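Cellulosomal scaffoldin (Bacteroides cellulosolvens, PDB 1TYJ) binds dockerin modules through its type-II cohesin module, a beta sandwich, and so probably contributes to cellulosome assembly. Local coordinates at residues T5-D10 with D16-T21; V85-R90 with S135-A140. All coordinates share one frame; numbering follows the deposited sequence.

Contact 1 of 2, residues T5-D10 with D16-T21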
ATOM      1  N   THR A   5      -0.880  -7.363  -5.070  1.00 17.35           N
ATOM      2  CA  THR A   5       0.191  -7.481  -4.061  1.00 17.42           C
ATOM      3  C   THR A   5       0.978  -8.764  -4.135  1.00 17.82           C
ATOM      4  O   THR A   5       0.557  -9.728  -4.778  1.00 19.14           O
ATOM      5  CB  THR A   5      -0.373  -7.313  -2.623  1.00 17.02           C
ATOM      6  OG1 THR A   5      -1.225  -8.431  -2.260  1.00 17.45           O
ATOM      7  CG2 THR A   5      -1.174  -6.017  -2.522  1.00 17.16           C
ATOM      8  N   ALA A   6       2.121  -8.761  -3.451  1.00 16.78           N
ATOM      9  CA  ALA A   6       2.971  -9.956  -3.345  1.00 16.88           C
ATOM     10  C   ALA A   6       3.423 -10.036  -1.909  1.00 17.16           C
ATOM     11  O   ALA A   6       3.690  -9.000  -1.260  1.00 17.14           O
ATOM     12  CB  ALA A   6       4.184  -9.851  -4.249  1.00 17.99           C
ATOM     13  N   ILE A   7       3.494 -11.271  -1.421  1.00 17.84           N
ATOM     14  CA  ILE A   7       3.977 -11.569  -0.066  1.00 18.32           C
ATOM     15  C   ILE A   7       5.336 -12.271  -0.184  1.00 18.49           C
ATOM     16  O   ILE A   7       5.474 -13.236  -0.941  1.00 19.21           O
ATOM     17  CB  ILE A   7       2.940 -12.445   0.692  1.00 18.06           C
ATOM     18  CG1 ILE A   7       1.646 -11.660   0.872  1.00 18.42           C
ATOM     19  CG2 ILE A   7       3.510 -12.900   2.031  1.00 21.78           C
ATOM     20  CD1 ILE A   7       0.495 -12.498   1.458  1.00 20.08           C
ATOM     21  N   ASP A   8       6.351 -11.793   0.549  1.00 18.08           N
ATOM     22  CA  ASP A   8       7.707 -12.356   0.363  1.00 20.30           C
ATOM     23  C   ASP A   8       7.828 -13.753   0.920  1.00 21.79           C
ATOM     24  O   ASP A   8       8.377 -14.636   0.249  1.00 22.40           O
ATOM     25  CB  ASP A   8       8.827 -11.442   0.881  1.00 19.25           C
ATOM     26  CG  ASP A   8       8.661 -11.008   2.350  1.00 21.06           C
ATOM     27  OD1 ASP A   8       7.644 -11.292   3.014  1.00 21.24           O
ATOM     28  OD2 ASP A   8       9.612 -10.336   2.824  1.00 24.79           O
ATOM     29  N   ASN A   9       7.305 -13.951   2.128  1.00 22.59           N
ATOM     30  CA  ASN A   9       7.293 -15.300   2.701  1.00 24.63           C
ATOM     31  C   ASN A   9       6.015 -15.577   3.497  1.00 23.42           C
ATOM     32  O   ASN A   9       5.692 -14.870   4.445  1.00 24.98           O
ATOM     33  CB  ASN A   9       8.588 -15.600   3.456  1.00 26.07           C
ATOM     34  CG  ASN A   9       9.201 -14.354   4.102  1.00 30.63           C
ATOM     35  OD1 ASN A   9      10.297 -13.945   3.735  1.00 37.65           O
ATOM     36  ND2 ASN A   9       8.482 -13.744   5.062  1.00 34.61           N
ATOM     37  N   ASP A  10       5.277 -16.548   2.948  1.00 23.31           N
ATOM     38  CA  ASP A  10       3.994 -17.149   3.310  1.00 24.20           C
ATOM     39  C   ASP A  10       3.929 -17.747   4.676  1.00 22.35           C
ATOM     40  O   ASP A  10       2.837 -17.883   5.244  1.00 22.09           O
ATOM     41  CB  ASP A  10       3.868 -18.455   2.422  1.00 25.57           C
ATOM     42  CG  ASP A  10       3.093 -18.254   1.203  1.00 31.85           C
ATOM     43  OD1 ASP A  10       1.866 -18.431   1.232  1.00 36.25           O
ATOM     44  OD2 ASP A  10       3.718 -17.945   0.176  1.00 39.25           O
ATOM     45  N   ASP A  16       9.024 -13.130  13.244  1.00 19.00           N
ATOM     46  CA  ASP A  16       9.442 -12.976  11.844  1.00 19.62           C
ATOM     47  C   ASP A  16       8.827 -11.712  11.262  1.00 19.54           C
ATOM     48  O   ASP A  16       7.789 -11.227  11.755  1.00 19.83           O
ATOM     49  CB  ASP A  16       8.955 -14.177  11.003  1.00 20.06           C
ATOM     50  CG  ASP A  16       9.801 -15.437  11.219  1.00 22.52           C
ATOM     51  OD1 ASP A  16      10.844 -15.356  11.916  1.00 24.11           O
ATOM     52  OD2 ASP A  16       9.415 -16.504  10.670  1.00 24.31           O
ATOM     53  N   LYS A  17       9.436 -11.219  10.177  1.00 20.15           N
ATOM     54  CA  LYS A  17       8.898 -10.055   9.470  1.00 19.98           C
ATOM     55  C   LYS A  17       8.353 -10.583   8.141  1.00 19.78           C
ATOM     56  O   LYS A  17       8.967 -11.481   7.508  1.00 21.64           O
ATOM     57  CB  LYS A  17       9.998  -9.059   9.126  1.00 21.43           C
ATOM     58  CG  LYS A  17      10.884  -8.612  10.263  1.00 25.80           C
ATOM     59  CD  LYS A  17      10.231  -7.646  11.167  1.00 27.90           C
ATOM     60  CE  LYS A  17      11.162  -7.355  12.375  1.00 32.05           C
ATOM     61  NZ  LYS A  17      12.532  -6.823  12.042  1.00 33.35           N
ATOM     62  N   VAL A  18       7.218 -10.046   7.716  1.00 17.03           N
ATOM     63  CA  VAL A  18       6.647 -10.415   6.429  1.00 16.07           C
ATOM     64  C   VAL A  18       6.260  -9.121   5.728  1.00 16.01           C
ATOM     65  O   VAL A  18       5.717  -8.217   6.370  1.00 16.45           O
ATOM     66  CB  VAL A  18       5.398 -11.372   6.627  1.00 15.86           C
ATOM     67  CG1 VAL A  18       4.388 -10.854   7.690  1.00 18.83           C
ATOM     68  CG2 VAL A  18       4.712 -11.649   5.271  1.00 19.36           C
ATOM     69  N   THR A  19       6.595  -9.029   4.439  1.00 15.86           N
ATOM     70  CA  THR A  19       6.374  -7.790   3.692  1.00 15.41           C
ATOM     71  C   THR A  19       5.310  -7.943   2.604  1.00 16.09           C
ATOM     72  O   THR A  19       5.362  -8.897   1.808  1.00 16.81           O
ATOM     73  CB  THR A  19       7.702  -7.296   3.129  1.00 16.00           C
ATOM     74  OG1 THR A  19       8.600  -7.072   4.225  1.00 17.70           O
ATOM     75  CG2 THR A  19       7.552  -5.998   2.303  1.00 17.44           C
ATOM     76  N   LEU A  20       4.342  -7.026   2.614  1.00 15.69           N
ATOM     77  CA  LEU A  20       3.378  -6.876   1.536  1.00 16.34           C
ATOM     78  C   LEU A  20       3.933  -5.835   0.556  1.00 16.76           C
ATOM     79  O   LEU A  20       4.036  -4.649   0.898  1.00 16.27           O
ATOM     80  CB  LEU A  20       2.065  -6.351   2.122  1.00 16.34           C
ATOM     81  CG  LEU A  20       0.861  -6.277   1.153  1.00 17.25           C
ATOM     82  CD1 LEU A  20       0.411  -7.712   0.786  1.00 18.99           C
ATOM     83  CD2 LEU A  20      -0.311  -5.487   1.751  1.00 18.46           C
ATOM     84  N   THR A  21       4.290  -6.267  -0.652  1.00 16.91           N
ATOM     85  CA  THR A  21       4.666  -5.329  -1.691  1.00 16.66           C
ATOM     86  C   THR A  21       3.387  -5.010  -2.475  1.00 16.68           C
ATOM     87  O   THR A  21       2.629  -5.933  -2.864  1.00 16.95           O
ATOM     88  CB  THR A  21       5.727  -5.940  -2.593  1.00 17.09           C
ATOM     89  OG1 THR A  21       6.946  -6.139  -1.850  1.00 17.93           O
ATOM     90  CG2 THR A  21       6.016  -5.011  -3.784  1.00 18.05           C
TER
HETATM   91  O   HOH W   1       9.865  -9.266   5.132  1.00 20.93           O

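Contact 2 of 2, residues V85-R90 with S135-A140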
ATOM      1  N   VAL A  85      -5.657   0.127  11.357  1.00 17.43           N
ATOM      2  CA  VAL A  85      -5.858   0.814  10.078  1.00 16.92           C
ATOM      3  C   VAL A  85      -4.600   1.578   9.647  1.00 16.88           C
ATOM      4  O   VAL A  85      -4.071   2.359  10.420  1.00 17.67           O
ATOM      5  CB  VAL A  85      -7.042   1.777  10.153  1.00 18.15           C
ATOM      6  CG1 VAL A  85      -7.192   2.561   8.832  1.00 18.45           C
ATOM      7  CG2 VAL A  85      -8.321   0.983  10.466  1.00 18.79           C
ATOM      8  N   LEU A  86      -4.128   1.281   8.433  1.00 15.57           N
ATOM      9  CA  LEU A  86      -3.078   2.081   7.810  1.00 16.14           C
ATOM     10  C   LEU A  86      -3.728   2.973   6.769  1.00 16.52           C
ATOM     11  O   LEU A  86      -4.533   2.511   5.985  1.00 17.55           O
ATOM     12  CB  LEU A  86      -2.063   1.182   7.117  1.00 16.69           C
ATOM     13  CG  LEU A  86      -1.321   0.210   8.044  1.00 17.97           C
ATOM     14  CD1 LEU A  86      -0.564  -0.815   7.214  1.00 19.88           C
ATOM     15  CD2 LEU A  86      -0.393   0.968   8.995  1.00 20.23           C
ATOM     16  N   ASN A  87      -3.331   4.242   6.693  1.00 15.75           N
ATOM     17  CA  ASN A  87      -3.884   5.128   5.655  1.00 16.69           C
ATOM     18  C   ASN A  87      -2.705   5.979   5.191  1.00 15.70           C
ATOM     19  O   ASN A  87      -2.097   6.701   6.015  1.00 16.39           O
ATOM     20  CB  ASN A  87      -4.963   6.042   6.219  1.00 18.35           C
ATOM     21  CG  ASN A  87      -5.645   6.911   5.140  1.00 20.77           C
ATOM     22  OD1 ASN A  87      -5.798   6.518   4.000  1.00 29.09           O
ATOM     23  ND2 ASN A  87      -6.068   8.076   5.520  1.00 27.46           N
ATOM     24  N   PHE A  88      -2.355   5.859   3.913  1.00 14.11           N
ATOM     25  CA  PHE A  88      -1.195   6.594   3.428  1.00 14.23           C
ATOM     26  C   PHE A  88      -1.286   6.762   1.932  1.00 14.48           C
ATOM     27  O   PHE A  88      -2.094   6.110   1.249  1.00 15.87           O
ATOM     28  CB  PHE A  88       0.113   5.832   3.796  1.00 13.98           C
ATOM     29  CG  PHE A  88       0.168   4.404   3.243  1.00 13.57           C
ATOM     30  CD1 PHE A  88       0.848   4.136   2.029  1.00 14.78           C
ATOM     31  CD2 PHE A  88      -0.454   3.345   3.930  1.00 13.69           C
ATOM     32  CE1 PHE A  88       0.915   2.839   1.510  1.00 14.47           C
ATOM     33  CE2 PHE A  88      -0.423   2.046   3.408  1.00 15.16           C
ATOM     34  CZ  PHE A  88       0.266   1.780   2.209  1.00 13.20           C
ATOM     35  N   GLY A  89      -0.436   7.617   1.394  1.00 14.19           N
ATOM     36  CA  GLY A  89      -0.494   7.839  -0.044  1.00 13.70           C
ATOM     37  C   GLY A  89       0.752   8.580  -0.478  1.00 14.14           C
ATOM     38  O   GLY A  89       1.505   9.127   0.355  1.00 14.25           O
ATOM     39  N   ARG A  90       0.935   8.643  -1.797  1.00 14.26           N
ATOM     40  CA  ARG A  90       2.035   9.390  -2.381  1.00 15.11           C
ATOM     41  C   ARG A  90       1.617   9.839  -3.767  1.00 15.14           C
ATOM     42  O   ARG A  90       0.942   9.100  -4.495  1.00 15.07           O
ATOM     43  CB  ARG A  90       3.303   8.525  -2.456  1.00 15.59           C
ATOM     44  CG  ARG A  90       4.516   9.259  -3.097  1.00 14.78           C
ATOM     45  CD  ARG A  90       5.777   8.408  -2.878  1.00 15.19           C
ATOM     46  NE  ARG A  90       6.924   8.910  -3.637  1.00 15.52           N
ATOM     47  CZ  ARG A  90       7.855   9.725  -3.122  1.00 16.43           C
ATOM     48  NH1 ARG A  90       7.765  10.151  -1.852  1.00 18.33           N
ATOM     49  NH2 ARG A  90       8.896  10.105  -3.877  1.00 18.09           N
ATOM     50  N   SER A 135     -11.619   5.950   6.386  1.00 47.54           N
ATOM     51  CA  SER A 135     -10.994   7.220   6.065  1.00 48.66           C
ATOM     52  C   SER A 135     -12.019   8.322   5.791  1.00 49.45           C
ATOM     53  O   SER A 135     -13.054   8.413   6.451  1.00 50.44           O
ATOM     54  CB  SER A 135     -10.110   7.004   4.830  1.00 49.05           C
ATOM     55  OG  SER A 135     -10.819   6.258   3.825  1.00 49.41           O
ATOM     56  N   SER A 136     -11.704   9.166   4.824  1.00 49.77           N
ATOM     57  CA  SER A 136     -12.625  10.163   4.320  1.00 49.76           C
ATOM     58  C   SER A 136     -12.398  10.132   2.805  1.00 49.19           C
ATOM     59  O   SER A 136     -12.492  11.160   2.120  1.00 49.56           O
ATOM     60  CB  SER A 136     -12.294  11.543   4.914  1.00 50.42           C
ATOM     61  OG  SER A 136     -11.959  11.469   6.299  1.00 51.73           O
ATOM     62  N   MET A 137     -12.067   8.944   2.295  1.00 48.19           N
ATOM     63  CA  MET A 137     -11.722   8.770   0.881  1.00 46.79           C
ATOM     64  C   MET A 137     -13.001   8.663   0.051  1.00 45.94           C
ATOM     65  O   MET A 137     -13.555   7.561  -0.107  1.00 46.05           O
ATOM     66  CB  MET A 137     -10.833   7.522   0.678  1.00 46.92           C
ATOM     67  CG  MET A 137      -9.505   7.495   1.480  1.00 47.16           C
ATOM     68  SD  MET A 137      -8.291   6.216   0.985  1.00 46.90           S
ATOM     69  CE  MET A 137      -9.409   4.926   0.479  1.00 46.15           C
ATOM     70  N   ASN A 138     -13.488   9.785  -0.480  1.00 44.28           N
ATOM     71  CA  ASN A 138     -14.713   9.711  -1.288  1.00 42.76           C
ATOM     72  C   ASN A 138     -14.503   9.161  -2.693  1.00 40.48           C
ATOM     73  O   ASN A 138     -13.526   9.490  -3.376  1.00 40.45           O
ATOM     74  CB  ASN A 138     -15.491  11.031  -1.312  1.00 44.12           C
ATOM     75  CG  ASN A 138     -16.675  11.027  -0.333  1.00 46.75           C
ATOM     76  OD1 ASN A 138     -16.493  11.134   0.897  1.00 49.23           O
ATOM     77  ND2 ASN A 138     -17.894  10.890  -0.874  1.00 48.34           N
ATOM     78  N   ASN A 139     -15.438   8.318  -3.117  1.00 37.41           N
ATOM     79  CA  ASN A 139     -15.359   7.668  -4.417  1.00 35.51           C
ATOM     80  C   ASN A 139     -14.223   6.639  -4.455  1.00 32.76           C
ATOM     81  O   ASN A 139     -13.775   6.288  -5.553  1.00 33.01           O
ATOM     82  CB  ASN A 139     -15.107   8.656  -5.575  1.00 36.52           C
ATOM     83  CG  ASN A 139     -15.859   9.973  -5.442  1.00 39.68           C
ATOM     84  OD1 ASN A 139     -17.041  10.045  -5.758  1.00 43.06           O
ATOM     85  ND2 ASN A 139     -15.150  11.041  -5.033  1.00 41.51           N
ATOM     86  N   ALA A 140     -13.731   6.177  -3.293  1.00 28.87           N
ATOM     87  CA  ALA A 140     -12.660   5.184  -3.310  1.00 25.64           C
ATOM     88  C   ALA A 140     -13.140   3.896  -3.958  1.00 24.73           C
ATOM     89  O   ALA A 140     -14.352   3.615  -3.973  1.00 23.84           O
ATOM     90  CB  ALA A 140     -12.121   4.906  -1.915  1.00 25.42           C
TER

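Contact 1 of 2, residues T5-D10 with D16-T21
The carboxylate of Asp-8 reaches across to the backbone of Thr-19 and stands in for a main-chain acceptor: Thr-19 N gives Asp-8 OD1 a nearly straight bond (2.9 Å, 175° at the hydrogen). That donor sits above the carboxylate plane, 42° out of it, while Asn-9 N of the same loop reaches Asp-8 OD1 from the opposite face at 2.8 Å. With CG set between the backbone N and carbonyl carbon (chi1 54°), the carboxylate stays near enough to its own chain for OD1 to take both N-H groups. Asp-8 OD2 accepts from a water at 2.6 Å that also bonds Thr-19 OG1; this hydroxyl has a further partner in Thr-114. Regular antiparallel pairing precedes this loop in one sheet of the cohesin beta sandwich: Ala-6 and Thr-21 form a hydrogen-bonded pair, Ile-7 and Leu-20 a non-hydrogen-bonded one, and a weak bond from Asp-8 N to Thr-19 O follows. On the face bearing Ile-7 and Leu-20, the side chains meet at an angle. Leu-20 CD1 lies 3.5 Å from Thr-5 CB, and Ile-7 CG2 meets Val-18 CG2 at 3.7 Å. Ile-7, Val-18 and Leu-20 all touch Leu-128 of strand 126-131, which belongs to the other sheet.

Contact 2 of 2, residues V85-R90 with S135-A140
Asn-87 and Met-137 meet through van der Waals contact between a polar oxygen and a thioether: Asn-87 OD1 lies 3.9 Å from Met-137 SD. Their side chains pass in opposite directions, each starting from a CB aimed at the other segment. The Asn-87 carboxamide is extended outward with CG anti to the backbone N (chi1 -176°), whereas in Met-137 the bend at chi3 (-33°) folds CE back and leaves SD as the atom facing Asn-87. A second, looser contact places Asn-87 ND2 4.2 Å from Ser-135 CB. The two segments together bury just 79 Å², consistent with a light touch between a loop and a strand. Strand 85-92 lies in one sheet of the cohesin beta sandwich, between strands 30-38 and 73-77, and the loop joining strands 126-131 and 144-148 comes over this sheet. Within the loop, Met-137 N gives a weak bond to Ser-135 OG (3.3 Å, 148° at the hydrogen), and a type II turn from Met-137 to Ala-140 has a weak closing bond from Ala-140 N to Met-137 O. From neighbouring strand 30-38, Gln-34 NE2 gives Asn-87 OD1 a weak hydrogen bond, and Met-137 also touches Gln-34.

How the contacts relate
From the N terminus, strand 2-7 runs into a short connection and strand 17-25 returns beside it, so contact 1 closes a local loop with five residues between its segments. Contact 2 opens later, on strand 85-92, and closes across 44 intervening residues that include helix 95-100 and strands 108-117 and 126-131. The contacts follow in series, neither nested nor crossed. They lie on opposite sides of the chain's centre, the centres of contact 1 and contact 2 being about 22 Å apart. Contact 1 pairs neighbouring strands within one sheet; contact 2 brings a loop against the other. Strand 108-117 pairs with contact 1's strand 17-25 and packs on Phe-88 of contact 2's strand from the opposite sheet.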